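Local coordinates for alpha-fucosidase (Bifidobacterium bifidum, PDB 2EAB), which probably hydrolyses alpha-L-fucosidic linkages, a 1,2-alpha-L-fucosidase seen here as its calcium-binding catalytic region, one piece of a longer, probably membrane-bound protein, at residues Glu442-Val452 with Leu527-Glu537; Ser553-Tyr564 with Thr573-Val583. All blocks are in the same frame, centred on the assembly; numbering follows the deposited sequence.

Both contacts belong to the glycoside hydrolase family 95 catalytic domain and follow one another along the chain: interaction 1 is complete before interaction 2 begins. Their centres lie about 25 Å apart and their nearest atoms about 8 Å, so they do not touch. Interaction 1 pairs helix 442-450 with helix 525-546, on the side of the domain nearer the calcium ion. Interaction 2 sits farther from the middle of the chain, where a beta hairpin leads into helix 577-596. Helix 525-546 ties the two together: it supplies half of interaction 1, packs on helix 577-596 through L535, and meets T560 and V583 of interaction 2 through Y542.

Interaction 1: Glu442-Val452 with Leu527-Glu537; sequences EPLIEYVEGLV and LLDRVYALLKE. With EDO (1,2-ethanediol), chain H.
R530 reaches across from helix 525-546 to two glutamates of helix 442-450, and its side chain can be followed atom by atom. CB and CG run beside E449 OE2, each 3.7 Å from it, and CD follows at 3.9 Å. The chain then turns about the CG-CD bond (chi3 74°), which brings the guanidinium over I445, whose CG2 lies against one face, near CZ and 3.4 Å from NH2. NE and NH2 grip E449 side-on; NE to OE2 is 3.0 Å, and the NH2 bond to OE1 is nearly straight (173°) although it arrives from above the carboxylate plane. At the far end NH1 and NH2 take E442 end-on, with NH1 2.9 Å from OE1 on its syn lone pair. NH2 therefore serves both carboxylates, whose planes are turned about 40° from that of the guanidinium. A water bridges E449 OE2 to R530 O. Beside the charges the contact is greasy: L527 CD2 meets I445 CD1 at 3.6 Å, and L534 crosses E449, its CD1 against CG, while CD2 is 3.7 Å from V452 CG2. A methionine in place of R530 would probably leave E442 and E449 facing each other without their shared cation. Four bonds fix the guanidinium, a directional polar link between the helices, and one positive charge shared by two carboxylates is likely to keep both ionised.

Interaction 2: Ser553-Tyr564 with Thr573-Val583; sequences SSGDRLTTGVAY and TDGNTYESSLV
T560 crosses E579 at a slant, its OG1 donating a 2.6 Å hydrogen bond to E579 OE1 on the anti side of the carboxylate. With OG1 set between the backbone N and carbonyl carbon (chi1 54°), CG2 is left to pack on V583 CG2 at 3.7 Å. A563 CB touches both N576 and E579, 3.6 Å from N576 ND2. N576 is the N-cap of the helix, its OD1 accepting from E579 N almost straight (173°). In the hairpin itself, A563 and T573 form an antiparallel hydrogen-bonded pair, in which T573 N to A563 O is 2.9 Å and the return bond is weak. G575 N then donates to G561 O, continuing the pairing beyond D574. A CB on G575 would run into T559. T559 OG1 gives its proton to D574 OD1 at 2.8 Å and accepts from G561 N, making an ST turn, while S554 OG reaches D574 O on an in-plane lone pair. H548 and G551 also hold the D574 carboxylate. The hairpin of strands 558-565 and 572-574 thus leads through G575 and N576 into helix 577-596, with helix 103-113 against V562 and D574 and helix 525-546 against T560 and V583.

Interaction 1: Glu442-Val452 with Leu527-Glu537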
loop_
_atom_site.group_PDB
_atom_site.type_symbol
_atom_site.label_atom_id
_atom_site.label_comp_id
_atom_site.label_asym_id
_atom_site.label_seq_id
_atom_site.Cartn_x
_atom_site.Cartn_y
_atom_site.Cartn_z
ATOM N N GLU A 442 7.862 -2.911 7.480
ATOM C CA GLU A 442 8.768 -2.123 8.319
ATOM C C GLU A 442 8.875 -0.642 7.912
ATOM O O GLU A 442 8.767 0.228 8.775
ATOM C CB GLU A 442 10.155 -2.774 8.414
ATOM C CG GLU A 442 11.194 -1.979 9.226
ATOM C CD GLU A 442 10.755 -1.645 10.651
ATOM O OE1 GLU A 442 10.008 -2.438 11.268
ATOM O OE2 GLU A 442 11.184 -0.586 11.160
ATOM N N PRO A 443 9.097 -0.343 6.615
ATOM C CA PRO A 443 9.179 1.084 6.273
ATOM C C PRO A 443 7.898 1.876 6.548
ATOM O O PRO A 443 7.979 3.077 6.791
ATOM C CB PRO A 443 9.528 1.084 4.778
ATOM C CG PRO A 443 9.156 -0.259 4.293
ATOM C CD PRO A 443 9.367 -1.197 5.443
ATOM N N LEU A 444 6.727 1.238 6.499
ATOM C CA LEU A 444 5.507 1.937 6.903
ATOM C C LEU A 444 5.527 2.254 8.395
ATOM O O LEU A 444 5.162 3.354 8.802
ATOM C CB LEU A 444 4.236 1.156 6.549
ATOM C CG LEU A 444 2.945 1.896 6.922
ATOM C CD1 LEU A 444 2.778 3.161 6.069
ATOM C CD2 LEU A 444 1.740 0.984 6.806
ATOM N N ILE A 445 5.942 1.294 9.218
ATOM C CA ILE A 445 5.994 1.531 10.656
ATOM C C ILE A 445 6.940 2.692 10.958
ATOM O O ILE A 445 6.590 3.605 11.709
ATOM C CB ILE A 445 6.411 0.270 11.451
ATOM C CG1 ILE A 445 5.509 -0.917 11.089
ATOM C CG2 ILE A 445 6.361 0.547 12.955
ATOM C CD1 ILE A 445 5.923 -2.231 11.719
ATOM N N GLU A 446 8.126 2.660 10.358
ATOM C CA GLU A 446 9.077 3.752 10.526
ATOM C C GLU A 446 8.533 5.090 10.013
ATOM O O GLU A 446 8.771 6.131 10.617
ATOM C CB GLU A 446 10.418 3.429 9.868
ATOM C CG GLU A 446 11.475 4.483 10.199
ATOM C CD GLU A 446 12.818 4.272 9.532
ATOM O OE1 GLU A 446 13.097 3.164 9.036
ATOM O OE2 GLU A 446 13.609 5.240 9.505
ATOM N N TYR A 447 7.781 5.052 8.917
ATOM C CA TYR A 447 7.180 6.264 8.359
ATOM C C TYR A 447 6.176 6.887 9.328
ATOM O O TYR A 447 6.152 8.102 9.514
ATOM C CB TYR A 447 6.501 5.950 7.026
ATOM C CG TYR A 447 5.980 7.181 6.323
ATOM C CD1 TYR A 447 6.843 8.007 5.604
ATOM C CD2 TYR A 447 4.631 7.525 6.389
ATOM C CE1 TYR A 447 6.380 9.143 4.963
ATOM C CE2 TYR A 447 4.157 8.668 5.757
ATOM C CZ TYR A 447 5.035 9.467 5.041
ATOM O OH TYR A 447 4.550 10.601 4.424
ATOM N N VAL A 448 5.346 6.046 9.938
ATOM C CA VAL A 448 4.332 6.538 10.860
ATOM C C VAL A 448 5.011 7.058 12.133
ATOM O O VAL A 448 4.651 8.118 12.636
ATOM C CB VAL A 448 3.248 5.469 11.127
ATOM C CG1 VAL A 448 2.253 5.959 12.176
ATOM C CG2 VAL A 448 2.515 5.144 9.825
ATOM N N GLU A 449 6.030 6.344 12.618
ATOM C CA GLU A 449 6.873 6.879 13.699
ATOM C C GLU A 449 7.458 8.230 13.292
ATOM O O GLU A 449 7.539 9.151 14.108
ATOM C CB GLU A 449 7.979 5.897 14.085
ATOM C CG GLU A 449 7.440 4.653 14.771
ATOM C CD GLU A 449 8.468 3.552 14.963
ATOM O OE1 GLU A 449 9.381 3.404 14.123
ATOM O OE2 GLU A 449 8.331 2.792 15.951
ATOM N N GLY A 450 7.827 8.344 12.018
ATOM C CA GLY A 450 8.369 9.576 11.453
ATOM C C GLY A 450 7.392 10.739 11.409
ATOM O O GLY A 450 7.805 11.892 11.286
ATOM N N LEU A 451 6.096 10.451 11.506
ATOM C CA LEU A 451 5.088 11.504 11.555
ATOM C C LEU A 451 4.953 12.137 12.932
ATOM O O LEU A 451 4.343 13.195 13.064
ATOM C CB LEU A 451 3.724 10.981 11.101
ATOM C CG LEU A 451 3.623 10.468 9.662
ATOM C CD1 LEU A 451 2.242 9.887 9.407
ATOM C CD2 LEU A 451 3.941 11.560 8.646
ATOM N N VAL A 452 5.514 11.517 13.970
ATOM C CA VAL A 452 5.258 11.984 15.329
ATOM C C VAL A 452 5.857 13.366 15.598
ATOM O O VAL A 452 5.142 14.265 16.031
ATOM C CB VAL A 452 5.666 10.941 16.393
ATOM C CG1 VAL A 452 5.461 11.493 17.800
ATOM C CG2 VAL A 452 4.867 9.650 16.199
ATOM N N LEU A 527 7.531 -5.503 18.135
ATOM C CA LEU A 527 6.533 -4.734 17.399
ATOM C C LEU A 527 5.441 -4.235 18.334
ATOM O O LEU A 527 4.973 -3.106 18.197
ATOM C CB LEU A 527 5.937 -5.548 16.250
ATOM C CG LEU A 527 6.859 -5.723 15.043
ATOM C CD1 LEU A 527 6.270 -6.730 14.066
ATOM C CD2 LEU A 527 7.115 -4.388 14.352
ATOM N N LEU A 528 5.049 -5.067 19.298
ATOM C CA LEU A 528 4.059 -4.657 20.287
ATOM C C LEU A 528 4.444 -3.344 20.965
ATOM O O LEU A 528 3.614 -2.447 21.100
ATOM C CB LEU A 528 3.850 -5.750 21.335
ATOM C CG LEU A 528 2.913 -5.440 22.506
ATOM C CD1 LEU A 528 1.519 -5.061 22.020
ATOM C CD2 LEU A 528 2.851 -6.652 23.415
ATOM N N ASP A 529 5.697 -3.231 21.400
ATOM C CA ASP A 529 6.138 -2.013 22.082
ATOM C C ASP A 529 6.009 -0.776 21.192
ATOM O O ASP A 529 5.553 0.279 21.638
ATOM C CB ASP A 529 7.572 -2.153 22.589
ATOM C CG ASP A 529 7.677 -3.029 23.830
ATOM O OD1 ASP A 529 6.632 -3.477 24.358
ATOM O OD2 ASP A 529 8.819 -3.257 24.285
ATOM N N ARG A 530 6.388 -0.924 19.925
ATOM C CA ARG A 530 6.344 0.184 18.967
ATOM C C ARG A 530 4.919 0.597 18.633
ATOM O O ARG A 530 4.611 1.792 18.583
ATOM C CB ARG A 530 7.098 -0.177 17.690
ATOM C CG ARG A 530 8.587 -0.304 17.901
ATOM C CD ARG A 530 9.250 -0.914 16.703
ATOM N NE ARG A 530 9.334 0.022 15.583
ATOM C CZ ARG A 530 9.656 -0.333 14.342
ATOM N NH1 ARG A 530 9.901 -1.604 14.053
ATOM N NH2 ARG A 530 9.728 0.579 13.382
ATOM N N VAL A 531 4.043 -0.376 18.409
ATOM C CA VAL A 531 2.666 -0.051 18.036
ATOM C C VAL A 531 1.911 0.498 19.241
ATOM O O VAL A 531 1.086 1.402 19.105
ATOM C CB VAL A 531 1.913 -1.228 17.345
ATOM C CG1 VAL A 531 2.717 -1.765 16.172
ATOM C CG2 VAL A 531 1.596 -2.356 18.317
ATOM N N TYR A 532 2.199 -0.034 20.425
ATOM C CA TYR A 532 1.595 0.496 21.638
ATOM C C TYR A 532 1.964 1.963 21.852
ATOM O O TYR A 532 1.101 2.778 22.165
ATOM C CB TYR A 532 1.956 -0.330 22.879
ATOM C CG TYR A 532 1.446 0.314 24.147
ATOM C CD1 TYR A 532 0.084 0.330 24.438
ATOM C CD2 TYR A 532 2.317 0.940 25.040
ATOM C CE1 TYR A 532 -0.402 0.944 25.583
ATOM C CE2 TYR A 532 1.837 1.553 26.202
ATOM C CZ TYR A 532 0.477 1.546 26.463
ATOM O OH TYR A 532 -0.025 2.145 27.593
ATOM N N ALA A 533 3.246 2.290 21.707
ATOM C CA ALA A 533 3.686 3.671 21.879
ATOM C C ALA A 533 2.924 4.615 20.938
ATOM O O ALA A 533 2.424 5.652 21.367
ATOM C CB ALA A 533 5.197 3.792 21.687
ATOM N N LEU A 534 2.813 4.237 19.669
ATOM C CA LEU A 534 2.083 5.051 18.693
ATOM C C LEU A 534 0.611 5.202 19.046
ATOM O O LEU A 534 0.056 6.303 18.986
ATOM C CB LEU A 534 2.216 4.462 17.291
ATOM C CG LEU A 534 3.575 4.642 16.611
ATOM C CD1 LEU A 534 3.729 3.680 15.444
ATOM C CD2 LEU A 534 3.771 6.082 16.151
ATOM N N LEU A 535 -0.012 4.083 19.412
ATOM C CA LEU A 535 -1.437 4.073 19.732
ATOM C C LEU A 535 -1.745 4.834 21.007
ATOM O O LEU A 535 -2.777 5.491 21.093
ATOM C CB LEU A 535 -1.961 2.642 19.831
ATOM C CG LEU A 535 -2.171 1.942 18.488
ATOM C CD1 LEU A 535 -2.263 0.445 18.677
ATOM C CD2 LEU A 535 -3.416 2.474 17.787
ATOM N N LYS A 536 -0.852 4.733 21.986
ATOM C CA LYS A 536 -1.025 5.414 23.262
ATOM C C LYS A 536 -1.128 6.925 23.043
ATOM O O LYS A 536 -2.049 7.574 23.547
ATOM C CB LYS A 536 0.151 5.093 24.182
ATOM C CG LYS A 536 0.129 5.796 25.528
ATOM C CD LYS A 536 1.388 5.460 26.322
ATOM C CE LYS A 536 1.452 6.246 27.624
ATOM N NZ LYS A 536 2.669 5.919 28.425
ATOM N N GLU A 537 -0.193 7.485 22.280
ATOM C CA GLU A 537 -0.171 8.926 22.089
ATOM C C GLU A 537 -1.302 9.411 21.176
ATOM O O GLU A 537 -1.870 10.466 21.433
ATOM C CB GLU A 537 1.197 9.413 21.604
ATOM C CG GLU A 537 1.249 10.904 21.323
ATOM C CD GLU A 537 2.653 11.484 21.271
ATOM O OE1 GLU A 537 3.638 10.814 21.665
ATOM O OE2 GLU A 537 2.766 12.648 20.848
HETATM C C1 EDO H . 11.243 11.971 11.321
HETATM O O1 EDO H . 10.325 12.444 12.324
HETATM C C2 EDO H . 12.488 11.230 11.939
HETATM O O2 EDO H . 13.024 12.078 12.945
HETATM O O HOH W 1 6.813 3.525 18.050
#

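Interaction 2: Ser553-Tyr564 with Thr573-Val583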
loop_
_atom_site.group_PDB
_atom_site.type_symbol
_atom_site.label_atom_id
_atom_site.label_comp_id
_atom_site.label_asym_id
_atom_site.label_seq_id
_atom_site.Cartn_x
_atom_site.Cartn_y
_atom_site.Cartn_z
ATOM N N SER A 553 -27.740 17.480 16.560
ATOM C CA SER A 553 -27.806 16.916 15.209
ATOM C C SER A 553 -27.256 15.490 15.116
ATOM O O SER A 553 -27.587 14.760 14.183
ATOM C CB SER A 553 -27.116 17.824 14.184
ATOM O OG SER A 553 -25.706 17.722 14.259
ATOM N N SER A 554 -26.422 15.105 16.079
ATOM C CA SER A 554 -25.796 13.780 16.055
ATOM C C SER A 554 -26.165 12.878 17.238
ATOM O O SER A 554 -25.516 11.857 17.479
ATOM C CB SER A 554 -24.278 13.895 15.881
ATOM O OG SER A 554 -23.980 14.314 14.559
ATOM N N GLY A 555 -27.223 13.249 17.958
ATOM C CA GLY A 555 -27.771 12.408 19.014
ATOM C C GLY A 555 -26.940 12.395 20.278
ATOM O O GLY A 555 -26.246 13.361 20.591
ATOM N N ASP A 556 -27.018 11.282 20.999
ATOM C CA ASP A 556 -26.364 11.132 22.290
ATOM C C ASP A 556 -25.125 10.258 22.142
ATOM O O ASP A 556 -25.209 9.032 22.197
ATOM C CB ASP A 556 -27.345 10.527 23.306
ATOM C CG ASP A 556 -26.817 10.561 24.735
ATOM O OD1 ASP A 556 -25.650 10.951 24.959
ATOM O OD2 ASP A 556 -27.592 10.198 25.648
ATOM N N ARG A 557 -23.977 10.900 21.945
ATOM C CA ARG A 557 -22.719 10.193 21.696
ATOM C C ARG A 557 -21.566 11.176 21.734
ATOM O O ARG A 557 -21.769 12.381 21.599
ATOM C CB ARG A 557 -22.737 9.487 20.326
ATOM C CG ARG A 557 -23.204 10.373 19.165
ATOM C CD ARG A 557 -22.850 9.795 17.795
ATOM N NE ARG A 557 -23.340 8.435 17.566
ATOM C CZ ARG A 557 -24.582 8.126 17.202
ATOM N NH1 ARG A 557 -25.506 9.074 17.055
ATOM N NH2 ARG A 557 -24.906 6.857 17.008
ATOM N N LEU A 558 -20.355 10.659 21.921
ATOM C CA LEU A 558 -19.164 11.414 21.556
ATOM C C LEU A 558 -19.006 11.358 20.047
ATOM O O LEU A 558 -19.261 10.319 19.433
ATOM C CB LEU A 558 -17.904 10.832 22.199
ATOM C CG LEU A 558 -17.734 10.932 23.713
ATOM C CD1 LEU A 558 -16.444 10.236 24.123
ATOM C CD2 LEU A 558 -17.733 12.385 24.180
ATOM N N THR A 559 -18.594 12.473 19.453
ATOM C CA THR A 559 -18.141 12.474 18.068
ATOM C C THR A 559 -16.771 13.132 17.995
ATOM O O THR A 559 -16.252 13.641 18.991
ATOM C CB THR A 559 -19.090 13.242 17.117
ATOM O OG1 THR A 559 -19.078 14.632 17.462
ATOM C CG2 THR A 559 -20.517 12.689 17.156
ATOM N N THR A 560 -16.201 13.131 16.796
ATOM C CA THR A 560 -14.913 13.771 16.562
ATOM C C THR A 560 -15.047 15.254 16.208
ATOM O O THR A 560 -14.068 15.887 15.814
ATOM C CB THR A 560 -14.152 13.064 15.430
ATOM O OG1 THR A 560 -14.991 13.003 14.269
ATOM C CG2 THR A 560 -13.771 11.653 15.836
ATOM N N GLY A 561 -16.242 15.820 16.359
ATOM C CA GLY A 561 -16.449 17.226 16.023
ATOM C C GLY A 561 -16.484 17.443 14.525
ATOM O O GLY A 561 -16.831 16.534 13.762
ATOM N N VAL A 562 -16.114 18.646 14.094
ATOM C CA VAL A 562 -16.282 19.017 12.693
ATOM C C VAL A 562 -15.590 18.021 11.755
ATOM O O VAL A 562 -14.410 17.696 11.927
ATOM C CB VAL A 562 -15.902 20.493 12.436
ATOM C CG1 VAL A 562 -14.433 20.742 12.682
ATOM C CG2 VAL A 562 -16.312 20.913 11.041
ATOM N N ALA A 563 -16.347 17.522 10.787
ATOM C CA ALA A 563 -15.846 16.475 9.904
ATOM C C ALA A 563 -16.530 16.479 8.555
ATOM O O ALA A 563 -17.709 16.843 8.439
ATOM C CB ALA A 563 -16.001 15.108 10.561
ATOM N N TYR A 564 -15.773 16.045 7.550
ATOM C CA TYR A 564 -16.253 15.836 6.194
ATOM C C TYR A 564 -16.208 14.351 5.892
ATOM O O TYR A 564 -15.258 13.664 6.279
ATOM C CB TYR A 564 -15.345 16.584 5.219
ATOM C CG TYR A 564 -15.768 16.545 3.769
ATOM C CD1 TYR A 564 -17.065 16.886 3.389
ATOM C CD2 TYR A 564 -14.861 16.195 2.771
ATOM C CE1 TYR A 564 -17.452 16.864 2.057
ATOM C CE2 TYR A 564 -15.237 16.178 1.432
ATOM C CZ TYR A 564 -16.534 16.512 1.085
ATOM O OH TYR A 564 -16.905 16.496 -0.239
ATOM N N THR A 573 -19.916 18.540 9.410
ATOM C CA THR A 573 -21.007 18.058 10.252
ATOM C C THR A 573 -20.470 17.700 11.638
ATOM O O THR A 573 -19.257 17.747 11.878
ATOM C CB THR A 573 -21.722 16.837 9.631
ATOM O OG1 THR A 573 -20.820 15.725 9.568
ATOM C CG2 THR A 573 -22.216 17.153 8.227
ATOM N N ASP A 574 -21.378 17.349 12.546
ATOM C CA ASP A 574 -20.999 16.990 13.904
ATOM C C ASP A 574 -20.569 15.525 13.932
ATOM O O ASP A 574 -21.354 14.622 14.239
ATOM C CB ASP A 574 -22.157 17.268 14.864
ATOM C CG ASP A 574 -21.732 17.270 16.318
ATOM O OD1 ASP A 574 -20.624 16.788 16.642
ATOM O OD2 ASP A 574 -22.520 17.772 17.148
ATOM N N GLY A 575 -19.304 15.303 13.587
ATOM C CA GLY A 575 -18.785 13.963 13.390
ATOM C C GLY A 575 -19.413 13.303 12.182
ATOM O O GLY A 575 -20.222 13.904 11.469
ATOM N N ASN A 576 -19.035 12.052 11.954
ATOM C CA ASN A 576 -19.640 11.213 10.927
ATOM C C ASN A 576 -19.180 9.775 11.127
ATOM O O ASN A 576 -18.292 9.502 11.931
ATOM C CB ASN A 576 -19.372 11.730 9.496
ATOM C CG ASN A 576 -17.891 11.834 9.159
ATOM O OD1 ASN A 576 -17.055 11.075 9.664
ATOM N ND2 ASN A 576 -17.562 12.772 8.276
ATOM N N THR A 577 -19.788 8.863 10.386
ATOM C CA THR A 577 -19.511 7.443 10.546
ATOM C C THR A 577 -18.077 7.098 10.146
ATOM O O THR A 577 -17.437 6.262 10.791
ATOM C CB THR A 577 -20.520 6.632 9.747
ATOM O OG1 THR A 577 -21.828 6.994 10.202
ATOM C CG2 THR A 577 -20.309 5.127 9.922
ATOM N N TYR A 578 -17.579 7.754 9.099
ATOM C CA TYR A 578 -16.198 7.613 8.649
ATOM C C TYR A 578 -15.212 7.823 9.812
ATOM O O TYR A 578 -14.452 6.914 10.179
ATOM C CB TYR A 578 -15.968 8.586 7.477
ATOM C CG TYR A 578 -14.544 9.034 7.260
ATOM C CD1 TYR A 578 -13.549 8.137 6.876
ATOM C CD2 TYR A 578 -14.198 10.375 7.412
ATOM C CE1 TYR A 578 -12.231 8.563 6.684
ATOM C CE2 TYR A 578 -12.897 10.810 7.220
ATOM C CZ TYR A 578 -11.921 9.908 6.855
ATOM O OH TYR A 578 -10.633 10.374 6.697
ATOM N N GLU A 579 -15.261 8.997 10.435
ATOM C CA GLU A 579 -14.302 9.296 11.499
ATOM C C GLU A 579 -14.552 8.499 12.771
ATOM O O GLU A 579 -13.607 8.028 13.403
ATOM C CB GLU A 579 -14.251 10.792 11.811
ATOM C CG GLU A 579 -13.654 11.622 10.685
ATOM C CD GLU A 579 -13.080 12.958 11.136
ATOM O OE1 GLU A 579 -13.273 13.355 12.304
ATOM O OE2 GLU A 579 -12.433 13.630 10.304
ATOM N N SER A 580 -15.818 8.343 13.149
ATOM C CA SER A 580 -16.130 7.574 14.351
ATOM C C SER A 580 -15.745 6.110 14.222
ATOM O O SER A 580 -15.279 5.513 15.193
ATOM C CB SER A 580 -17.595 7.722 14.750
ATOM O OG SER A 580 -17.831 9.044 15.192
ATOM N N SER A 581 -15.914 5.537 13.033
ATOM C CA SER A 581 -15.509 4.148 12.814
ATOM C C SER A 581 -14.005 3.994 12.975
ATOM O O SER A 581 -13.530 3.017 13.567
ATOM C CB SER A 581 -15.940 3.655 11.434
ATOM O OG SER A 581 -17.353 3.606 11.341
ATOM N N LEU A 582 -13.263 4.968 12.455
ATOM C CA LEU A 582 -11.810 4.942 12.554
ATOM C C LEU A 582 -11.330 5.144 13.989
ATOM O O LEU A 582 -10.416 4.451 14.448
ATOM C CB LEU A 582 -11.182 5.986 11.631
ATOM C CG LEU A 582 -11.268 5.653 10.140
ATOM C CD1 LEU A 582 -10.738 6.809 9.320
ATOM C CD2 LEU A 582 -10.525 4.366 9.801
ATOM N N VAL A 583 -11.928 6.089 14.706
ATOM C CA VAL A 583 -11.505 6.339 16.086
ATOM C C VAL A 583 -11.881 5.161 16.987
ATOM O O VAL A 583 -11.093 4.759 17.850
ATOM C CB VAL A 583 -12.019 7.699 16.613
ATOM C CG1 VAL A 583 -11.703 7.875 18.101
ATOM C CG2 VAL A 583 -11.384 8.827 15.810
HETATM O O HOH W 2 -24.214 17.368 11.988
HETATM O O HOH W 3 -24.903 18.965 16.438
HETATM O O HOH W 4 -19.562 9.005 17.110
HETATM O O HOH W 5 -12.202 16.229 11.504
HETATM O O HOH W 6 -19.451 14.801 7.446
HETATM O O HOH W 7 -12.989 15.503 8.204
#